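Gluconate kinase (Lactobacillus acidophilus, PDB 3LL3) probably phosphorylates a sugar or sugar acid such as gluconate with ATP, as an FGGY-family kinase, and binds ATP and D-xylulose. Local coordinates at residues K393-G401 against F417-Q427; S77-G85 against L93-D101. All blocks are in the same frame, centred on the assembly; numbering follows the deposited sequence.

Contact 1: K393-G401 against F417-Q427; sequences KPVAINATG and FNVPIVTMKEQ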
loop_
_atom_site.group_PDB
_atom_site.type_symbol
_atom_site.label_atom_id
_atom_site.label_comp_id
_atom_site.label_asym_id
_atom_site.label_seq_id
_atom_site.Cartn_x
_atom_site.Cartn_y
_atom_site.Cartn_z
ATOM N N LYS A 393 -11.912 -23.464 -19.029
ATOM C CA LYS A 393 -10.566 -22.955 -18.803
ATOM C C LYS A 393 -9.754 -23.417 -20.009
ATOM O O LYS A 393 -9.927 -24.544 -20.467
ATOM C CB LYS A 393 -9.954 -23.518 -17.509
ATOM C CG LYS A 393 -10.190 -22.675 -16.260
ATOM C CD LYS A 393 -9.158 -22.974 -15.160
ATOM C CE LYS A 393 -8.706 -24.447 -15.190
ATOM N NZ LYS A 393 -7.663 -24.761 -14.165
ATOM N N PRO A 394 -8.893 -22.542 -20.545
ATOM C CA PRO A 394 -8.021 -22.961 -21.646
ATOM C C PRO A 394 -7.115 -24.070 -21.130
ATOM O O PRO A 394 -6.900 -24.147 -19.922
ATOM C CB PRO A 394 -7.199 -21.703 -21.933
ATOM C CG PRO A 394 -7.264 -20.922 -20.619
ATOM C CD PRO A 394 -8.674 -21.135 -20.179
ATOM N N VAL A 395 -6.607 -24.918 -22.011
ATOM C CA VAL A 395 -5.749 -26.024 -21.573
ATOM C C VAL A 395 -4.274 -25.620 -21.518
ATOM O O VAL A 395 -3.422 -26.386 -21.103
ATOM C CB VAL A 395 -5.907 -27.243 -22.512
ATOM C CG1 VAL A 395 -7.365 -27.629 -22.617
ATOM C CG2 VAL A 395 -5.343 -26.929 -23.903
ATOM N N ALA A 396 -3.965 -24.420 -21.983
ATOM C CA ALA A 396 -2.602 -23.924 -21.945
ATOM C C ALA A 396 -2.620 -22.426 -22.185
ATOM O O ALA A 396 -3.535 -21.903 -22.812
ATOM C CB ALA A 396 -1.731 -24.616 -22.978
ATOM N N ILE A 397 -1.610 -21.758 -21.649
ATOM C CA ILE A 397 -1.346 -20.359 -21.906
ATOM C C ILE A 397 -0.042 -20.326 -22.666
ATOM O O ILE A 397 0.996 -20.769 -22.143
ATOM C CB ILE A 397 -1.116 -19.553 -20.604
ATOM C CG1 ILE A 397 -2.257 -19.762 -19.600
ATOM C CG2 ILE A 397 -0.914 -18.082 -20.941
ATOM C CD1 ILE A 397 -3.598 -19.348 -20.092
ATOM N N ASN A 398 -0.090 -19.848 -23.907
ATOM C CA ASN A 398 1.116 -19.667 -24.700
ATOM C C ASN A 398 1.744 -18.317 -24.398
ATOM O O ASN A 398 1.164 -17.276 -24.706
ATOM C CB ASN A 398 0.804 -19.806 -26.190
ATOM C CG ASN A 398 0.152 -21.136 -26.517
ATOM O OD1 ASN A 398 -0.202 -21.416 -27.661
ATOM N ND2 ASN A 398 -0.013 -21.961 -25.508
ATOM N N ALA A 399 2.936 -18.349 -23.810
ATOM C CA ALA A 399 3.511 -17.190 -23.140
ATOM C C ALA A 399 4.802 -16.678 -23.744
ATOM O O ALA A 399 5.696 -17.451 -24.092
ATOM C CB ALA A 399 3.732 -17.512 -21.659
ATOM N N THR A 400 4.915 -15.362 -23.807
ATOM C CA THR A 400 6.094 -14.707 -24.342
ATOM C C THR A 400 6.326 -13.417 -23.563
ATOM O O THR A 400 5.468 -13.001 -22.794
ATOM C CB THR A 400 5.881 -14.324 -25.825
ATOM O OG1 THR A 400 4.684 -13.547 -25.955
ATOM C CG2 THR A 400 5.753 -15.575 -26.715
ATOM N N GLY A 401 7.466 -12.776 -23.788
ATOM C CA GLY A 401 7.732 -11.465 -23.233
ATOM C C GLY A 401 8.834 -11.446 -22.192
ATOM O O GLY A 401 9.010 -12.404 -21.467
ATOM N N PHE A 417 -2.393 -18.848 -12.506
ATOM C CA PHE A 417 -3.398 -19.188 -13.517
ATOM C C PHE A 417 -3.940 -20.615 -13.335
ATOM O O PHE A 417 -5.065 -20.912 -13.731
ATOM C CB PHE A 417 -2.840 -19.016 -14.943
ATOM C CG PHE A 417 -2.768 -17.576 -15.421
ATOM C CD1 PHE A 417 -3.553 -17.144 -16.479
ATOM C CD2 PHE A 417 -1.903 -16.667 -14.824
ATOM C CE1 PHE A 417 -3.486 -15.812 -16.937
ATOM C CE2 PHE A 417 -1.820 -15.351 -15.267
ATOM C CZ PHE A 417 -2.626 -14.914 -16.322
ATOM N N ASN A 418 -3.147 -21.493 -12.727
ATOM C CA ASN A 418 -3.538 -22.897 -12.553
ATOM C C ASN A 418 -3.860 -23.580 -13.886
ATOM O O ASN A 418 -4.802 -24.373 -13.977
ATOM C CB ASN A 418 -4.731 -23.061 -11.613
ATOM C CG ASN A 418 -4.799 -24.469 -11.000
ATOM O OD1 ASN A 418 -3.816 -25.212 -11.024
ATOM N ND2 ASN A 418 -5.954 -24.831 -10.452
ATOM N N VAL A 419 -3.094 -23.229 -14.912
ATOM C CA VAL A 419 -3.112 -23.930 -16.189
ATOM C C VAL A 419 -1.646 -24.009 -16.653
ATOM O O VAL A 419 -0.805 -23.207 -16.220
ATOM C CB VAL A 419 -4.024 -23.223 -17.248
ATOM C CG1 VAL A 419 -5.377 -22.845 -16.666
ATOM C CG2 VAL A 419 -3.370 -21.999 -17.780
ATOM N N PRO A 420 -1.313 -24.990 -17.501
ATOM C CA PRO A 420 0.092 -25.061 -17.910
ATOM C C PRO A 420 0.519 -23.828 -18.709
ATOM O O PRO A 420 -0.264 -23.288 -19.503
ATOM C CB PRO A 420 0.141 -26.317 -18.784
ATOM C CG PRO A 420 -1.061 -27.119 -18.371
ATOM C CD PRO A 420 -2.104 -26.107 -18.043
ATOM N N ILE A 421 1.757 -23.394 -18.488
ATOM C CA ILE A 421 2.343 -22.282 -19.216
ATOM C C ILE A 421 3.289 -22.860 -20.274
ATOM O O ILE A 421 4.200 -23.639 -19.949
ATOM C CB ILE A 421 3.124 -21.345 -18.256
ATOM C CG1 ILE A 421 2.180 -20.706 -17.217
ATOM C CG2 ILE A 421 3.962 -20.334 -19.039
ATOM C CD1 ILE A 421 1.299 -19.628 -17.775
ATOM N N VAL A 422 3.048 -22.513 -21.535
ATOM C CA VAL A 422 3.894 -22.955 -22.636
ATOM C C VAL A 422 4.696 -21.804 -23.211
ATOM O O VAL A 422 4.126 -20.852 -23.741
ATOM C CB VAL A 422 3.060 -23.572 -23.771
ATOM C CG1 VAL A 422 3.969 -24.069 -24.877
ATOM C CG2 VAL A 422 2.171 -24.674 -23.232
ATOM N N THR A 423 6.018 -21.887 -23.115
ATOM C CA THR A 423 6.870 -20.847 -23.664
ATOM C C THR A 423 7.196 -21.211 -25.102
ATOM O O THR A 423 7.101 -22.374 -25.485
ATOM C CB THR A 423 8.154 -20.650 -22.841
ATOM O OG1 THR A 423 8.779 -21.924 -22.627
ATOM C CG2 THR A 423 7.822 -20.033 -21.504
HETATM N N MSE A 424 7.547 -20.215 -25.902
HETATM C CA MSE A 424 7.678 -20.405 -27.346
HETATM C C MSE A 424 9.115 -20.212 -27.778
HETATM O O MSE A 424 9.860 -19.437 -27.174
HETATM C CB MSE A 424 6.783 -19.414 -28.107
HETATM C CG MSE A 424 5.378 -19.312 -27.539
HETATM SE SE MSE A 424 4.394 -21.017 -27.649
HETATM C CE MSE A 424 4.528 -21.254 -29.613
ATOM N N LYS A 425 9.502 -20.911 -28.834
ATOM C CA LYS A 425 10.844 -20.749 -29.381
ATOM C C LYS A 425 11.028 -19.348 -29.956
ATOM O O LYS A 425 12.109 -18.768 -29.838
ATOM C CB LYS A 425 11.157 -21.839 -30.415
ATOM C CG LYS A 425 11.255 -23.229 -29.784
ATOM C CD LYS A 425 11.640 -24.324 -30.784
ATOM C CE LYS A 425 11.645 -25.696 -30.093
ATOM N NZ LYS A 425 11.650 -26.840 -31.062
ATOM N N GLU A 426 9.964 -18.795 -30.540
ATOM C CA GLU A 426 10.037 -17.471 -31.167
ATOM C C GLU A 426 9.233 -16.377 -30.466
ATOM O O GLU A 426 7.994 -16.410 -30.419
ATOM C CB GLU A 426 9.603 -17.537 -32.631
ATOM C CG GLU A 426 9.734 -16.183 -33.345
ATOM C CD GLU A 426 11.155 -15.643 -33.250
ATOM O OE1 GLU A 426 11.333 -14.486 -32.809
ATOM O OE2 GLU A 426 12.097 -16.400 -33.596
ATOM N N GLN A 427 9.939 -15.376 -29.954
ATOM C CA GLN A 427 9.273 -14.273 -29.276
ATOM C C GLN A 427 8.660 -13.295 -30.277
ATOM O O GLN A 427 7.717 -12.589 -29.939
ATOM C CB GLN A 427 10.227 -13.529 -28.332
ATOM C CG GLN A 427 10.924 -14.430 -27.330
ATOM C CD GLN A 427 9.968 -14.990 -26.297
ATOM O OE1 GLN A 427 9.756 -16.208 -26.219
ATOM N NE2 GLN A 427 9.385 -14.103 -25.494
HETATM O O HOH W 1 -8.490 -23.139 -11.521
HETATM O O HOH W 2 8.333 -17.507 -24.579
#
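Ile397 and Asn398 pair in parallel with Ile421 and Val422 at the heart of a beta-alpha-beta unit, in which helix 407-417 carries the chain from strand 396-400 to its neighbour in the C-terminal actin-like ATPase domain. Three nearly straight backbone bonds lace this part: Ile397 N to Pro420 O (3.0 Å), Val422 N to Ile397 O (2.8 Å) and Ala399 N to Val422 O. On the face that meets the helix, Ile421 straddles two residues of the other strand. Its CD1 reaches Ile397 CB at 3.7 Å, while CG2, set anti to the backbone N, lies against Ala399 CB at 3.9 Å. On the face of Asn398 and Val422, Val422 CG2 lies against Ala396 CB and Met424 SE comes near Asn398 CB.

Past Ala399 the strands part, and water 2 sits in the opening, 2.7 Å from Ala399 O, and accepts from Met424 N. There Thr400 turns CG2 onto Met424 CG, its hydroxyl being engaged by Asn258, and Gly401 touches the bound ATP. The opposite end is exposed: the Lys393 chain, bent at chi3 (-32°), passes Val419 CG1 and its NZ donates to Asn418 O at 2.9 Å, tilted from the carbonyl plane, while water 1 accepts from both Lys393 NZ and Asn418 ND2, each at 3.2 Å.

Contact 2: S77-G85 against L93-D101; sequences SSQMHSLIG and LTNSITWAD. With XUL (D-xylulose), chain E.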
loop_
_atom_site.group_PDB
_atom_site.type_symbol
_atom_site.label_atom_id
_atom_site.label_comp_id
_atom_site.label_asym_id
_atom_site.label_seq_id
_atom_site.Cartn_x
_atom_site.Cartn_y
_atom_site.Cartn_z
ATOM N N SER A 77 2.569 -6.559 -39.974
ATOM C CA SER A 77 1.973 -6.535 -38.649
ATOM C C SER A 77 2.090 -5.082 -38.185
ATOM O O SER A 77 3.090 -4.417 -38.471
ATOM C CB SER A 77 2.729 -7.463 -37.705
ATOM O OG SER A 77 2.253 -7.323 -36.381
ATOM N N SER A 78 1.062 -4.563 -37.525
ATOM C CA SER A 78 1.041 -3.133 -37.228
ATOM C C SER A 78 0.385 -2.797 -35.887
ATOM O O SER A 78 -0.578 -3.451 -35.488
ATOM C CB SER A 78 0.321 -2.387 -38.362
ATOM O OG SER A 78 0.152 -1.015 -38.053
ATOM N N GLN A 79 0.910 -1.772 -35.216
ATOM C CA GLN A 79 0.244 -1.163 -34.080
ATOM C C GLN A 79 -1.209 -0.870 -34.453
ATOM O O GLN A 79 -1.531 -0.712 -35.624
ATOM C CB GLN A 79 0.926 0.156 -33.726
ATOM C CG GLN A 79 0.791 1.191 -34.826
ATOM C CD GLN A 79 1.647 2.425 -34.599
ATOM O OE1 GLN A 79 2.809 2.484 -35.011
ATOM N NE2 GLN A 79 1.059 3.436 -33.979
HETATM N N MSE A 80 -2.070 -0.805 -33.449
HETATM C CA MSE A 80 -3.498 -0.596 -33.647
HETATM C C MSE A 80 -3.936 0.794 -33.220
HETATM O O MSE A 80 -3.210 1.482 -32.514
HETATM C CB MSE A 80 -4.291 -1.621 -32.853
HETATM C CG MSE A 80 -3.987 -3.043 -33.239
HETATM SE SE MSE A 80 -5.138 -4.322 -32.293
HETATM C CE MSE A 80 -6.789 -4.038 -33.357
ATOM N N HIS A 81 -5.117 1.196 -33.686
ATOM C CA HIS A 81 -5.812 2.369 -33.177
ATOM C C HIS A 81 -5.224 3.697 -33.662
ATOM O O HIS A 81 -5.655 4.757 -33.216
ATOM C CB HIS A 81 -5.852 2.362 -31.635
ATOM C CG HIS A 81 -6.224 1.039 -31.034
ATOM N ND1 HIS A 81 -7.380 0.360 -31.365
ATOM C CD2 HIS A 81 -5.601 0.278 -30.102
ATOM C CE1 HIS A 81 -7.438 -0.770 -30.682
ATOM N NE2 HIS A 81 -6.373 -0.843 -29.905
ATOM N N SER A 82 -4.249 3.655 -34.562
ATOM C CA SER A 82 -3.653 4.896 -35.044
ATOM C C SER A 82 -4.602 5.580 -36.034
ATOM O O SER A 82 -5.415 4.929 -36.681
ATOM C CB SER A 82 -2.285 4.665 -35.692
ATOM O OG SER A 82 -2.402 4.074 -36.986
ATOM N N LEU A 83 -4.484 6.896 -36.139
ATOM C CA LEU A 83 -5.391 7.676 -36.959
ATOM C C LEU A 83 -4.623 8.763 -37.693
ATOM O O LEU A 83 -3.866 9.520 -37.089
ATOM C CB LEU A 83 -6.478 8.301 -36.086
ATOM C CG LEU A 83 -7.497 9.145 -36.853
ATOM C CD1 LEU A 83 -8.163 8.279 -37.918
ATOM C CD2 LEU A 83 -8.529 9.742 -35.903
ATOM N N ILE A 84 -4.830 8.823 -39.003
ATOM C CA ILE A 84 -4.158 9.787 -39.866
ATOM C C ILE A 84 -5.161 10.352 -40.854
ATOM O O ILE A 84 -5.907 9.584 -41.471
ATOM C CB ILE A 84 -3.097 9.097 -40.734
ATOM C CG1 ILE A 84 -2.030 8.417 -39.874
ATOM C CG2 ILE A 84 -2.488 10.086 -41.738
ATOM C CD1 ILE A 84 -1.110 7.525 -40.677
ATOM N N GLY A 85 -5.153 11.674 -41.038
ATOM C CA GLY A 85 -6.027 12.314 -42.014
ATOM C C GLY A 85 -5.317 12.732 -43.303
ATOM O O GLY A 85 -4.249 13.343 -43.267
ATOM N N LEU A 93 -2.667 15.568 -43.483
ATOM C CA LEU A 93 -3.299 16.681 -42.783
ATOM C C LEU A 93 -2.934 16.650 -41.301
ATOM O O LEU A 93 -3.052 17.662 -40.598
ATOM C CB LEU A 93 -4.825 16.597 -42.910
ATOM C CG LEU A 93 -5.469 16.987 -44.241
ATOM C CD1 LEU A 93 -6.971 16.696 -44.250
ATOM C CD2 LEU A 93 -5.210 18.454 -44.532
ATOM N N THR A 94 -2.521 15.473 -40.829
ATOM C CA THR A 94 -2.191 15.258 -39.423
ATOM C C THR A 94 -0.999 14.313 -39.356
ATOM O O THR A 94 -0.647 13.673 -40.344
ATOM C CB THR A 94 -3.330 14.535 -38.667
ATOM O OG1 THR A 94 -3.449 13.204 -39.171
ATOM C CG2 THR A 94 -4.674 15.234 -38.838
ATOM N N ASN A 95 -0.381 14.222 -38.189
ATOM C CA ASN A 95 0.547 13.125 -37.918
ATOM C C ASN A 95 -0.238 11.853 -37.625
ATOM O O ASN A 95 -1.470 11.847 -37.654
ATOM C CB ASN A 95 1.432 13.454 -36.719
ATOM C CG ASN A 95 2.494 14.483 -37.043
ATOM O OD1 ASN A 95 3.127 14.428 -38.091
ATOM N ND2 ASN A 95 2.701 15.422 -36.131
ATOM N N SER A 96 0.471 10.772 -37.325
ATOM C CA SER A 96 -0.194 9.562 -36.890
ATOM C C SER A 96 -0.491 9.707 -35.411
ATOM O O SER A 96 0.425 9.758 -34.591
ATOM C CB SER A 96 0.681 8.338 -37.146
ATOM O OG SER A 96 0.034 7.161 -36.698
ATOM N N ILE A 97 -1.770 9.794 -35.072
ATOM C CA ILE A 97 -2.184 9.915 -33.681
ATOM C C ILE A 97 -2.278 8.515 -33.092
ATOM O O ILE A 97 -3.214 7.778 -33.395
ATOM C CB ILE A 97 -3.548 10.620 -33.578
ATOM C CG1 ILE A 97 -3.513 11.951 -34.330
ATOM C CG2 ILE A 97 -3.937 10.846 -32.122
ATOM C CD1 ILE A 97 -4.775 12.731 -34.199
ATOM N N THR A 98 -1.299 8.134 -32.273
ATOM C CA THR A 98 -1.202 6.743 -31.807
ATOM C C THR A 98 -2.219 6.365 -30.748
ATOM O O THR A 98 -2.882 7.219 -30.168
ATOM C CB THR A 98 0.188 6.424 -31.235
ATOM O OG1 THR A 98 0.331 7.045 -29.949
ATOM C CG2 THR A 98 1.273 6.916 -32.192
ATOM N N TRP A 99 -2.312 5.068 -30.473
ATOM C CA TRP A 99 -3.245 4.581 -29.477
ATOM C C TRP A 99 -3.037 5.312 -28.148
ATOM O O TRP A 99 -3.988 5.498 -27.409
ATOM C CB TRP A 99 -3.092 3.072 -29.274
ATOM C CG TRP A 99 -1.819 2.729 -28.593
ATOM C CD1 TRP A 99 -0.612 2.481 -29.185
ATOM C CD2 TRP A 99 -1.605 2.630 -27.184
ATOM N NE1 TRP A 99 0.335 2.225 -28.226
ATOM C CE2 TRP A 99 -0.248 2.308 -26.990
ATOM C CE3 TRP A 99 -2.435 2.770 -26.068
ATOM C CZ2 TRP A 99 0.306 2.126 -25.719
ATOM C CZ3 TRP A 99 -1.890 2.591 -24.816
ATOM C CH2 TRP A 99 -0.531 2.269 -24.649
ATOM N N ALA A 100 -1.807 5.739 -27.859
ATOM C CA ALA A 100 -1.476 6.303 -26.538
ATOM C C ALA A 100 -1.849 7.778 -26.343
ATOM O O ALA A 100 -1.710 8.321 -25.248
ATOM C CB ALA A 100 0.021 6.074 -26.203
ATOM N N ASP A 101 -2.317 8.424 -27.403
ATOM C CA ASP A 101 -2.686 9.834 -27.338
ATOM C C ASP A 101 -4.006 9.954 -26.599
ATOM O O ASP A 101 -4.957 9.264 -26.933
ATOM C CB ASP A 101 -2.840 10.396 -28.748
ATOM C CG ASP A 101 -2.839 11.906 -28.774
ATOM O OD1 ASP A 101 -1.848 12.488 -29.259
ATOM O OD2 ASP A 101 -3.816 12.508 -28.294
HETATM C C1 XUL E . -4.226 -4.206 -28.755
HETATM C C2 XUL E . -4.514 -2.828 -28.136
HETATM C C3 XUL E . -3.368 -1.792 -27.963
HETATM C C4 XUL E . -2.068 -2.095 -28.734
HETATM C C5 XUL E . -2.190 -1.901 -30.257
HETATM O O1 XUL E . -4.430 -5.214 -27.794
HETATM O O2 XUL E . -5.629 -2.580 -27.742
HETATM O O3 XUL E . -3.013 -1.716 -26.604
HETATM O O4 XUL E . -1.076 -1.224 -28.242
HETATM O O5 XUL E . -0.933 -1.659 -30.842
HETATM O O HOH W 3 -1.142 3.512 -32.449
#
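Leu83 and Ile97 face each other as an antiparallel hydrogen-bonded pair of unequal bonds: Ile97 N to Leu83 O is short and straight (2.9 Å, 173°), whereas Leu83 N to Ile97 O is bent to 136°. Further on, Leu93 N donates to Gly85 O at 2.7 Å, and Thr94 OG1 receives Gly85 N at 3.0 Å while giving its own proton to Asn95 O. With chi1 at 67°, that hydroxyl sits between its backbone N and carbonyl carbon, where it can serve both partners. A valine in place of Thr94 would probably leave Gly85 N without its acceptor and Asn95 O without that donor.

Apolar contacts are modest. Ile84 lays CG1 over CA and CB of Ser96, and His81 CB meets Trp99 CB, which lies at the edge of the imidazole, in its plane. In the N-terminal FGGY domain the chain leaves strand 70-78, passes through Gln79, Met80 and His81 of the sugar pocket, and only then makes the single Leu83-Ile97 bridge.

Water 3 spans the pocket end, donating to Met80 O and accepting from Trp99 N at 2.8 Å.

D-xylulose is held by Met80 N, which donates to O5, and by His81 NE2, which donates to O2 at 2.9 Å; Gly178 O engages the imidazole's ND1, and Met80 CB covers one ring face. Sugar O4 lies over one face of the Trp99 indole, offset toward the rim, with Ala100 CB over the centre of the opposite face.

Overall arrangement
Contact 1 belongs to the C-terminal family region and contact 2 to the N-terminal one, on opposite sides of the chain's centre; their centres are 30 Å apart, and even their nearest atoms stay about 10 Å from each other. Each serves a different ligand. At the end of 393-401, Gly401 comes about 4 Å from the bound ATP, whereas 77-85 and 93-101 supply Gln79, Met80, His81 and Trp99 to the pocket of D-xylulose, a sugar also hydrogen-bonded by Asp239 and Arg344. The Trp99 side chain is about 11 Å from the ATP, and that of Thr400 about 12 Å from D-xylulose, consistent with nucleotide and sugar meeting in a cleft between the two domains.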